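Local atomic coordinates of similar to hydroxylamine oxidoreductase (Kuenenia stuttgartiensis, PDB entry 6H5L), a protein that probably works as an oxidoreductase of the hydroxylamine oxidoreductase family, binding multiple c-type hemes within a reducing complex from an anammox bacterium. Residues G305-S310 with K319-G324; K326-K331 with P438-Y443. All blocks are in the same frame, centred on the assembly; numbering follows the deposited sequence.

Interaction 1 (G305-S310 with K319-G324); sequences GTVPPS and KDYPYG
The hydroxyl of Tyr-321 lies against the isopropyl group of Val-307 and makes a weak hydrogen bond to the backbone oxygen of Ala-329. Val-307 CG2 is 4.1 Å from Tyr-321 OH, and the valine meets the tyrosine at about a right angle. Pro-308 covers one face of the phenol ring. Its CD makes a CH-pi contact, 3.9 Å from the centroid of the Tyr-321 ring and 20° off the ring normal. The touch is displaced toward the rim, where Pro-308 CD is 3.6 Å from Tyr-321 CE1. The opposite face is taken by Pro-322, whose CB sits 3.7 Å above the Tyr-321 ring plane, over its centre. The peptide bond between Tyr-321 and Pro-322 is cis. With CG of Tyr-321 anti to its own nitrogen (chi1 180°), the ring extends into the slot between the two prolines. A leucine here would remove the hydroxyl and is likely to leave Ala-329 O without this partner and Pro-308 CD without an aromatic face. No hydrogen bond joins the two segments. The contact therefore rests on apolar and CH-pi packing, while the one polar group in it bonds elsewhere in the same long loop.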
loop_
_atom_site.group_PDB
_atom_site.type_symbol
_atom_site.label_atom_id
_atom_site.label_comp_id
_atom_site.label_asym_id
_atom_site.label_seq_id
_atom_site.Cartn_x
_atom_site.Cartn_y
_atom_site.Cartn_z
ATOM N N GLY A 305 50.142 2.655 22.289
ATOM C CA GLY A 305 50.236 2.883 23.712
ATOM C C GLY A 305 51.461 2.275 24.353
ATOM O O GLY A 305 51.615 2.373 25.577
ATOM N N THR A 306 52.335 1.652 23.566
ATOM C CA THR A 306 53.532 0.995 24.072
ATOM C C THR A 306 54.786 1.841 23.916
ATOM O O THR A 306 55.626 1.859 24.821
ATOM C CB THR A 306 53.740 -0.343 23.359
ATOM O OG1 THR A 306 53.804 -0.127 21.944
ATOM C CG2 THR A 306 52.595 -1.291 23.668
ATOM N N VAL A 307 54.935 2.535 22.796
ATOM C CA VAL A 307 56.152 3.320 22.557
ATOM C C VAL A 307 56.178 4.508 23.512
ATOM O O VAL A 307 55.200 5.275 23.570
ATOM C CB VAL A 307 56.212 3.780 21.100
ATOM C CG1 VAL A 307 57.397 4.706 20.893
ATOM C CG2 VAL A 307 56.302 2.577 20.170
ATOM N N PRO A 308 57.248 4.701 24.277
ATOM C CA PRO A 308 57.284 5.800 25.247
ATOM C C PRO A 308 57.319 7.146 24.549
ATOM O O PRO A 308 57.990 7.303 23.518
ATOM C CB PRO A 308 58.586 5.546 26.026
ATOM C CG PRO A 308 58.971 4.126 25.713
ATOM C CD PRO A 308 58.471 3.883 24.327
ATOM N N PRO A 309 56.614 8.145 25.074
ATOM C CA PRO A 309 56.714 9.496 24.511
ATOM C C PRO A 309 58.019 10.172 24.908
ATOM O O PRO A 309 58.536 9.975 26.010
ATOM C CB PRO A 309 55.507 10.222 25.120
ATOM C CG PRO A 309 55.265 9.508 26.411
ATOM C CD PRO A 309 55.601 8.064 26.143
ATOM N N SER A 310 58.550 10.984 23.984
ATOM C CA SER A 310 59.786 11.720 24.235
ATOM C C SER A 310 59.597 12.897 25.182
ATOM O O SER A 310 60.591 13.505 25.595
ATOM C CB SER A 310 60.382 12.230 22.920
ATOM O OG SER A 310 59.556 13.221 22.328
ATOM N N LYS A 319 64.982 5.915 29.581
ATOM C CA LYS A 319 65.684 7.145 29.238
ATOM C C LYS A 319 66.654 6.945 28.081
ATOM O O LYS A 319 67.092 7.929 27.476
ATOM C CB LYS A 319 66.427 7.683 30.461
ATOM C CG LYS A 319 67.472 6.729 31.027
ATOM C CD LYS A 319 67.941 7.179 32.405
ATOM C CE LYS A 319 68.816 6.127 33.075
ATOM N NZ LYS A 319 70.119 5.940 32.379
ATOM N N ASP A 320 66.999 5.698 27.765
ATOM C CA ASP A 320 67.895 5.382 26.661
ATOM C C ASP A 320 67.196 4.648 25.524
ATOM O O ASP A 320 67.857 4.273 24.548
ATOM C CB ASP A 320 69.080 4.554 27.169
ATOM C CG ASP A 320 69.994 5.350 28.083
ATOM O OD1 ASP A 320 70.489 6.412 27.652
ATOM O OD2 ASP A 320 70.208 4.920 29.236
ATOM N N TYR A 321 65.890 4.423 25.632
ATOM C CA TYR A 321 65.124 3.856 24.533
ATOM C C TYR A 321 65.270 4.742 23.296
ATOM O O TYR A 321 65.312 5.973 23.418
ATOM C CB TYR A 321 63.651 3.735 24.940
ATOM C CG TYR A 321 62.725 3.161 23.891
ATOM C CD1 TYR A 321 62.104 3.984 22.961
ATOM C CD2 TYR A 321 62.460 1.798 23.839
ATOM C CE1 TYR A 321 61.255 3.469 22.004
ATOM C CE2 TYR A 321 61.610 1.271 22.883
ATOM C CZ TYR A 321 61.011 2.113 21.968
ATOM O OH TYR A 321 60.163 1.603 21.011
ATOM N N PRO A 322 65.345 4.161 22.085
ATOM C CA PRO A 322 65.262 2.736 21.742
ATOM C C PRO A 322 66.606 2.009 21.662
ATOM O O PRO A 322 66.734 1.076 20.867
ATOM C CB PRO A 322 64.600 2.766 20.367
ATOM C CG PRO A 322 65.145 4.009 19.750
ATOM C CD PRO A 322 65.343 5.003 20.876
ATOM N N TYR A 323 67.587 2.440 22.458
ATOM C CA TYR A 323 68.853 1.721 22.624
ATOM C C TYR A 323 69.619 1.574 21.311
ATOM O O TYR A 323 70.315 0.579 21.099
ATOM C CB TYR A 323 68.623 0.344 23.258
ATOM C CG TYR A 323 67.579 0.348 24.352
ATOM C CD1 TYR A 323 67.823 0.974 25.566
ATOM C CD2 TYR A 323 66.349 -0.273 24.170
ATOM C CE1 TYR A 323 66.873 0.985 26.569
ATOM C CE2 TYR A 323 65.392 -0.267 25.168
ATOM C CZ TYR A 323 65.661 0.364 26.366
ATOM O OH TYR A 323 64.719 0.378 27.370
ATOM N N GLY A 324 69.509 2.558 20.422
ATOM C CA GLY A 324 70.220 2.487 19.159
ATOM C C GLY A 324 69.763 1.385 18.233
ATOM O O GLY A 324 70.526 0.964 17.359
#

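Interaction 2 (K326-K331 with P438-Y443)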
loop_
_atom_site.group_PDB
_atom_site.type_symbol
_atom_site.label_atom_id
_atom_site.label_comp_id
_atom_site.label_asym_id
_atom_site.label_seq_id
_atom_site.Cartn_x
_atom_site.Cartn_y
_atom_site.Cartn_z
ATOM N N LYS A 326 67.773 0.262 15.148
ATOM C CA LYS A 326 67.212 0.895 13.958
ATOM C C LYS A 326 65.783 0.436 13.689
ATOM O O LYS A 326 64.976 1.210 13.161
ATOM C CB LYS A 326 68.093 0.597 12.744
ATOM C CG LYS A 326 69.499 1.185 12.804
ATOM C CD LYS A 326 69.488 2.690 12.581
ATOM C CE LYS A 326 70.825 3.182 12.042
ATOM N NZ LYS A 326 71.966 2.812 12.924
ATOM N N ILE A 327 65.455 -0.809 14.039
ATOM C CA ILE A 327 64.166 -1.381 13.656
ATOM C C ILE A 327 63.026 -0.697 14.402
ATOM O O ILE A 327 62.143 -0.082 13.793
ATOM C CB ILE A 327 64.155 -2.899 13.905
ATOM C CG1 ILE A 327 65.205 -3.597 13.039
ATOM C CG2 ILE A 327 62.771 -3.471 13.634
ATOM C CD1 ILE A 327 65.299 -5.089 13.287
ATOM N N ILE A 328 63.030 -0.797 15.733
ATOM C CA ILE A 328 61.878 -0.347 16.506
ATOM C C ILE A 328 61.756 1.172 16.444
ATOM O O ILE A 328 62.718 1.902 16.175
ATOM C CB ILE A 328 61.963 -0.841 17.959
ATOM C CG1 ILE A 328 63.138 -0.185 18.687
ATOM C CG2 ILE A 328 62.095 -2.355 17.991
ATOM C CD1 ILE A 328 63.266 -0.612 20.140
ATOM N N ALA A 329 60.542 1.650 16.697
ATOM C CA ALA A 329 60.250 3.072 16.609
ATOM C C ALA A 329 60.872 3.823 17.779
ATOM O O ALA A 329 60.973 3.310 18.896
ATOM C CB ALA A 329 58.739 3.305 16.582
ATOM N N ASP A 330 61.292 5.057 17.508
ATOM C CA ASP A 330 61.851 5.918 18.537
ATOM C C ASP A 330 60.729 6.603 19.314
ATOM O O ASP A 330 59.540 6.443 19.019
ATOM C CB ASP A 330 62.804 6.942 17.918
ATOM C CG ASP A 330 62.644 7.064 16.416
ATOM O OD1 ASP A 330 61.747 6.407 15.848
ATOM O OD2 ASP A 330 63.424 7.817 15.800
ATOM N N LYS A 331 61.116 7.380 20.325
ATOM C CA LYS A 331 60.143 7.998 21.213
ATOM C C LYS A 331 59.258 8.979 20.452
ATOM O O LYS A 331 59.744 9.787 19.655
ATOM C CB LYS A 331 60.858 8.703 22.367
ATOM C CG LYS A 331 61.677 7.773 23.256
ATOM C CD LYS A 331 61.437 8.069 24.730
ATOM C CE LYS A 331 62.681 8.616 25.414
ATOM N NZ LYS A 331 63.755 7.592 25.508
ATOM N N PRO A 438 59.235 -1.832 27.009
ATOM C CA PRO A 438 58.674 -1.621 25.705
ATOM C C PRO A 438 59.430 -2.093 24.463
ATOM O O PRO A 438 60.558 -1.858 24.245
ATOM C CB PRO A 438 58.439 -0.113 25.610
ATOM C CG PRO A 438 58.971 0.427 26.877
ATOM C CD PRO A 438 58.866 -0.725 27.835
ATOM N N ILE A 439 58.605 -2.756 23.686
ATOM C CA ILE A 439 58.718 -3.493 22.409
ATOM C C ILE A 439 59.480 -4.796 22.573
ATOM O O ILE A 439 58.807 -5.786 22.628
ATOM C CB ILE A 439 59.199 -2.665 21.213
ATOM C CG1 ILE A 439 58.714 -1.218 21.263
ATOM C CG2 ILE A 439 58.749 -3.367 19.948
ATOM C CD1 ILE A 439 57.236 -1.089 21.418
ATOM N N LEU A 440 60.790 -4.774 22.815
ATOM C CA LEU A 440 61.450 -6.075 22.725
ATOM C C LEU A 440 61.455 -6.865 24.029
ATOM O O LEU A 440 61.866 -8.031 24.016
ATOM C CB LEU A 440 62.881 -5.906 22.214
ATOM C CG LEU A 440 62.936 -5.504 20.737
ATOM C CD1 LEU A 440 64.339 -5.660 20.171
ATOM C CD2 LEU A 440 61.927 -6.304 19.921
ATOM N N GLY A 441 61.004 -6.289 25.138
ATOM C CA GLY A 441 60.917 -7.047 26.371
ATOM C C GLY A 441 59.634 -7.818 26.561
ATOM O O GLY A 441 59.455 -8.470 27.592
ATOM N N VAL A 442 58.725 -7.772 25.581
ATOM C CA VAL A 442 57.391 -8.346 25.741
ATOM C C VAL A 442 57.341 -9.835 25.442
ATOM O O VAL A 442 56.257 -10.428 25.499
ATOM C CB VAL A 442 56.402 -7.578 24.838
ATOM C CG1 VAL A 442 56.479 -8.080 23.395
ATOM C CG2 VAL A 442 54.983 -7.643 25.385
ATOM N N TYR A 443 58.481 -10.463 25.137
ATOM C CA TYR A 443 58.471 -11.863 24.711
ATOM C C TYR A 443 57.809 -12.764 25.748
ATOM O O TYR A 443 57.120 -13.727 25.390
ATOM C CB TYR A 443 59.894 -12.336 24.424
ATOM C CG TYR A 443 60.785 -12.377 25.644
ATOM C CD1 TYR A 443 61.464 -11.244 26.068
ATOM C CD2 TYR A 443 60.947 -13.550 26.369
ATOM C CE1 TYR A 443 62.279 -11.277 27.182
ATOM C CE2 TYR A 443 61.758 -13.592 27.484
ATOM C CZ TYR A 443 62.422 -12.453 27.887
ATOM O OH TYR A 443 63.234 -12.490 28.998
#
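Ile-328 meets Ile-439 methyl to methyl, with 4.0 Å between Ile-328 CG2 and Ile-439 CG2. Ile-328 CG2 also reaches the branch point of the next side chain, 4.3 Å from Leu-440 CG. One methyl thus serves both partners, and the two isoleucines run past each other in opposite directions. Ile-328 CG1 stands between its backbone nitrogen and carbonyl carbon (chi1 66°), which puts CG2 anti to the carbonyl carbon. On the other side, Ile-439 CG2 is the branch anti to the backbone nitrogen. No hydrogen bond crosses the contact.

Further out, Pro-322 touches Ile-328, and Tyr-321 touches Ile-439. Helix 455-476 backs the second segment: Pro-438 rests on Tyr-460, and Val-442 on Trp-464 and Phe-465. Leu-440 O accepts a hydrogen bond from Tyr-403, whose ring also packs edge-to-face with that of Tyr-443.

The backbone sets up the pair of partners. Ile-439 has a positive phi of 71° and a psi of -70°, and Leu-440 N makes a weak hydrogen bond of 3.3 Å to Pro-438 O. This is a classic gamma turn centred on Ile-439. It presents an apolar side chain that touches the neighbouring loop and lies about 5 Å from a bound heme c.

The two contacts come in series along the chain, with centres about 7 Å apart. Three of the four segments, 305-310, 319-324 and 326-331, belong to the one loop between strand 291-292 and helix 337-350. Interaction 1 folds this loop on itself. Interaction 2 fastens its later part to segment 438-443, more than 100 residues further along the chain. Tyr-321 links them through its hydroxyl, and its backbone oxygen probably accepts a hydrogen bond from Lys-331, with 3.1 Å between Tyr-321 O and Lys-331 NZ. Helix 455-476 is a shared support: Trp-464 and Phe-465 touch both Thr-306 and Val-442. Both contacts lie near bound heme c: the side chain of Val-307 is about 8 Å from one and that of Ile-439 about 5 Å from one.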